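Local coordinates for conserved protein (Methanothermobacter thermautotrophicus, PDB 1I36) that is of unknown function but binds NADP and resembles 3-hydroxyacid dehydrogenases in structure, which suggests a nucleotide-dependent oxidoreductase, at residues A[172-177]-A[243-248]. The protein carries 1 engineered substitution. Sequence-based numbering, arbitrary orientation.
Sequences LLWETL and IRIFDK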
ATOM      1  N   LEU A 172       1.322   6.221   4.008  1.00 19.44           N
ATOM      2  CA  LEU A 172       2.289   5.242   4.518  1.00 20.05           C
ATOM      3  C   LEU A 172       3.633   5.463   3.824  1.00 21.32           C
ATOM      4  O   LEU A 172       4.698   5.451   4.466  1.00 19.91           O
ATOM      5  CB  LEU A 172       1.808   3.809   4.264  1.00 18.17           C
ATOM      6  CG  LEU A 172       0.599   3.320   5.066  1.00 21.93           C
ATOM      7  CD1 LEU A 172       0.030   2.037   4.435  1.00 24.48           C
ATOM      8  CD2 LEU A 172       0.975   3.055   6.550  1.00 20.96           C
ATOM      9  N   LEU A 173       3.572   5.719   2.525  1.00 16.76           N
ATOM     10  CA  LEU A 173       4.780   5.961   1.749  1.00 20.83           C
ATOM     11  C   LEU A 173       5.486   7.206   2.252  1.00 22.58           C
ATOM     12  O   LEU A 173       6.698   7.187   2.501  1.00 23.51           O
ATOM     13  CB  LEU A 173       4.457   6.149   0.289  1.00 23.17           C
ATOM     14  CG  LEU A 173       5.714   6.325  -0.559  1.00 28.51           C
ATOM     15  CD1 LEU A 173       6.462   4.979  -0.648  1.00 26.31           C
ATOM     16  CD2 LEU A 173       5.317   6.804  -1.946  1.00 30.84           C
ATOM     17  N   TRP A 174       4.728   8.286   2.391  1.00 19.60           N
ATOM     18  CA  TRP A 174       5.277   9.548   2.866  1.00 21.05           C
ATOM     19  C   TRP A 174       5.965   9.424   4.217  1.00 21.71           C
ATOM     20  O   TRP A 174       7.086   9.901   4.387  1.00 23.87           O
ATOM     21  CB  TRP A 174       4.192  10.629   2.951  1.00 23.72           C
ATOM     22  CG  TRP A 174       4.767  11.953   3.389  1.00 24.23           C
ATOM     23  CD1 TRP A 174       5.329  12.916   2.594  1.00 24.72           C
ATOM     24  CD2 TRP A 174       4.870  12.426   4.723  1.00 22.72           C
ATOM     25  NE1 TRP A 174       5.773  13.964   3.370  1.00 22.60           N
ATOM     26  CE2 TRP A 174       5.503  13.684   4.678  1.00 22.64           C
ATOM     27  CE3 TRP A 174       4.480  11.915   5.959  1.00 20.57           C
ATOM     28  CZ2 TRP A 174       5.754  14.427   5.815  1.00 23.96           C
ATOM     29  CZ3 TRP A 174       4.732  12.658   7.092  1.00 23.50           C
ATOM     30  CH2 TRP A 174       5.358  13.894   7.014  1.00 25.10           C
ATOM     31  N   GLU A 175       5.301   8.813   5.189  1.00 20.69           N
ATOM     32  CA  GLU A 175       5.916   8.674   6.492  1.00 20.54           C
ATOM     33  C   GLU A 175       7.188   7.804   6.434  1.00 21.40           C
ATOM     34  O   GLU A 175       8.209   8.153   7.046  1.00 20.05           O
ATOM     35  CB  GLU A 175       4.931   8.129   7.523  1.00 20.74           C
ATOM     36  CG  GLU A 175       5.588   7.872   8.881  1.00 20.73           C
ATOM     37  CD  GLU A 175       4.613   7.793  10.023  1.00 23.36           C
ATOM     38  OE1 GLU A 175       4.116   6.694  10.326  1.00 23.74           O
ATOM     39  OE2 GLU A 175       4.362   8.841  10.648  1.00 25.80           O
ATOM     40  N   THR A 176       7.123   6.693   5.710  1.00 18.71           N
ATOM     41  CA  THR A 176       8.274   5.793   5.569  1.00 21.29           C
ATOM     42  C   THR A 176       9.469   6.515   4.925  1.00 22.70           C
ATOM     43  O   THR A 176      10.594   6.422   5.428  1.00 21.26           O
ATOM     44  CB  THR A 176       7.915   4.555   4.729  1.00 21.26           C
ATOM     45  OG1 THR A 176       6.971   3.774   5.449  1.00 19.75           O
ATOM     46  CG2 THR A 176       9.152   3.678   4.449  1.00 21.11           C
ATOM     47  N   LEU A 177       9.212   7.279   3.859  1.00 22.85           N
ATOM     48  CA  LEU A 177      10.275   7.994   3.153  1.00 24.49           C
ATOM     49  C   LEU A 177      10.810   9.229   3.876  1.00 26.05           C
ATOM     50  O   LEU A 177      11.972   9.610   3.695  1.00 25.82           O
ATOM     51  CB  LEU A 177       9.848   8.339   1.741  1.00 24.59           C
ATOM     52  CG  LEU A 177       9.617   7.127   0.847  1.00 26.71           C
ATOM     53  CD1 LEU A 177       9.199   7.591  -0.535  1.00 27.15           C
ATOM     54  CD2 LEU A 177      10.883   6.278   0.770  1.00 28.75           C
ATOM     55  N   ILE A 243      -5.377  10.607   8.303  1.00 26.93           N
ATOM     56  CA  ILE A 243      -5.839  12.003   8.374  1.00 31.68           C
ATOM     57  C   ILE A 243      -4.755  12.863   9.049  1.00 30.42           C
ATOM     58  O   ILE A 243      -4.458  13.963   8.593  1.00 32.27           O
ATOM     59  CB  ILE A 243      -7.206  12.114   9.137  1.00 32.93           C
ATOM     60  CG1 ILE A 243      -8.389  12.072   8.156  1.00 36.15           C
ATOM     61  CG2 ILE A 243      -7.298  13.407   9.936  1.00 40.33           C
ATOM     62  CD1 ILE A 243      -9.761  12.104   8.868  1.00 34.36           C
ATOM     63  N   ARG A 244      -4.139  12.340  10.103  1.00 32.72           N
ATOM     64  CA  ARG A 244      -3.071  13.074  10.783  1.00 35.11           C
ATOM     65  C   ARG A 244      -1.902  13.389   9.831  1.00 34.22           C
ATOM     66  O   ARG A 244      -1.336  14.486   9.893  1.00 33.97           O
ATOM     67  CB  ARG A 244      -2.584  12.315  12.010  1.00 38.65           C
ATOM     68  CG  ARG A 244      -3.641  12.167  13.097  1.00 43.79           C
ATOM     69  CD  ARG A 244      -3.029  11.719  14.406  1.00 46.28           C
ATOM     70  NE  ARG A 244      -2.030  12.697  14.816  1.00 51.55           N
ATOM     71  CZ  ARG A 244      -0.956  12.439  15.558  1.00 52.73           C
ATOM     72  NH1 ARG A 244      -0.722  11.211  16.015  1.00 49.93           N
ATOM     73  NH2 ARG A 244      -0.066  13.408  15.765  1.00 52.75           N
ATOM     74  N   ILE A 245      -1.573  12.462   8.921  1.00 31.60           N
ATOM     75  CA  ILE A 245      -0.493  12.691   7.955  1.00 31.51           C
ATOM     76  C   ILE A 245      -0.906  13.796   6.974  1.00 33.17           C
ATOM     77  O   ILE A 245      -0.127  14.717   6.689  1.00 31.46           O
ATOM     78  CB  ILE A 245      -0.134  11.407   7.133  1.00 30.92           C
ATOM     79  CG1 ILE A 245       0.516  10.337   8.024  1.00 31.98           C
ATOM     80  CG2 ILE A 245       0.759  11.759   5.956  1.00 29.03           C
ATOM     81  CD1 ILE A 245       1.890  10.687   8.538  1.00 33.20           C
ATOM     82  N   PHE A 246      -2.114  13.697   6.425  1.00 34.75           N
ATOM     83  CA  PHE A 246      -2.555  14.718   5.482  1.00 37.55           C
ATOM     84  C   PHE A 246      -2.691  16.082   6.146  1.00 40.99           C
ATOM     85  O   PHE A 246      -2.495  17.115   5.500  1.00 41.06           O
ATOM     86  CB  PHE A 246      -3.818  14.289   4.750  1.00 38.42           C
ATOM     87  CG  PHE A 246      -3.541  13.340   3.622  1.00 37.82           C
ATOM     88  CD1 PHE A 246      -3.981  12.028   3.670  1.00 38.32           C
ATOM     89  CD2 PHE A 246      -2.761  13.746   2.536  1.00 40.97           C
ATOM     90  CE1 PHE A 246      -3.648  11.123   2.659  1.00 35.46           C
ATOM     91  CE2 PHE A 246      -2.422  12.852   1.523  1.00 39.73           C
ATOM     92  CZ  PHE A 246      -2.873  11.528   1.595  1.00 39.20           C
ATOM     93  N   ASP A 247      -2.943  16.066   7.451  1.00 43.36           N
ATOM     94  CA  ASP A 247      -3.043  17.280   8.250  1.00 50.11           C
ATOM     95  C   ASP A 247      -1.656  17.962   8.167  1.00 52.19           C
ATOM     96  O   ASP A 247      -1.554  19.159   7.908  1.00 53.65           O
ATOM     97  CB  ASP A 247      -3.392  16.896   9.698  1.00 52.97           C
ATOM     98  CG  ASP A 247      -3.833  18.081  10.544  1.00 57.10           C
ATOM     99  OD1 ASP A 247      -4.582  18.941  10.033  1.00 59.56           O
ATOM    100  OD2 ASP A 247      -3.451  18.141  11.736  1.00 58.53           O
ATOM    101  N   LYS A 248      -0.594  17.167   8.291  1.00 53.69           N
ATOM    102  CA  LYS A 248       0.773  17.674   8.206  1.00 54.79           C
ATOM    103  C   LYS A 248       1.128  18.172   6.809  1.00 56.40           C
ATOM    104  O   LYS A 248       1.702  19.245   6.657  1.00 58.28           O
ATOM    105  CB  LYS A 248       1.776  16.585   8.569  1.00 53.35           C
ATOM    106  CG  LYS A 248       1.766  16.139   9.997  1.00 52.55           C
ATOM    107  CD  LYS A 248       2.856  15.098  10.196  1.00 51.16           C
ATOM    108  CE  LYS A 248       2.988  14.737  11.642  1.00 51.22           C
ATOM    109  NZ  LYS A 248       4.112  13.803  11.841  1.00 51.20           N
TER
HETATM  110  O   HOH W   1       4.773  11.688  10.624  1.00 34.33           O
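Ile245 meets Trp174 and Glu175 where helix 238-249 packs against helix 154-182. The short axes pass 10.5 Å apart at 66°, and the three side chains meet between them. Two branches of Ile245 do the touching. CG2 lies 3.7 Å from Trp174 CE3, approaching the six-membered ring obliquely. CG2 stands anti to the backbone N, and the turns at chi1 and chi2 (both -68°) carry CD1 to the first helix. There it lies 3.7 Å from Trp174 CZ3, and it also lies 3.7 Å from Glu175 OE2. CD1 thus touches both the indole and the carboxylate; the Ile245 and Glu175 side chains cross at about a right angle. Phe246 turns to other helices, touching Ser212 and Met223. Lys248, one turn after Ile245, runs its extended chain past the far end of the indole, with CD 4.2 Å from Trp174 CH2. Its NZ is 5.1 Å from Glu175 OE2, too far for direct contact. A water bridges them, donating to Glu175 OE2 at 2.9 Å; its link to Lys248 NZ is doubtful in length, being unusually short. Glu175 OE2 also accepts from the backbone N of Val237 of the second subunit, and OE1 from that of Met238 of the second subunit. These bonds fix the buried carboxylate at the subunit interface. On the five-membered ring, Trp174 NE1 is hydrogen-bonded to Gln261 O near the C-terminus. The contact is helix-helix packing in the helical C-terminal region, beside the dimer interface and away from the NADP site, consistent with the C-terminal domain of 6-phosphogluconate dehydrogenase relatives.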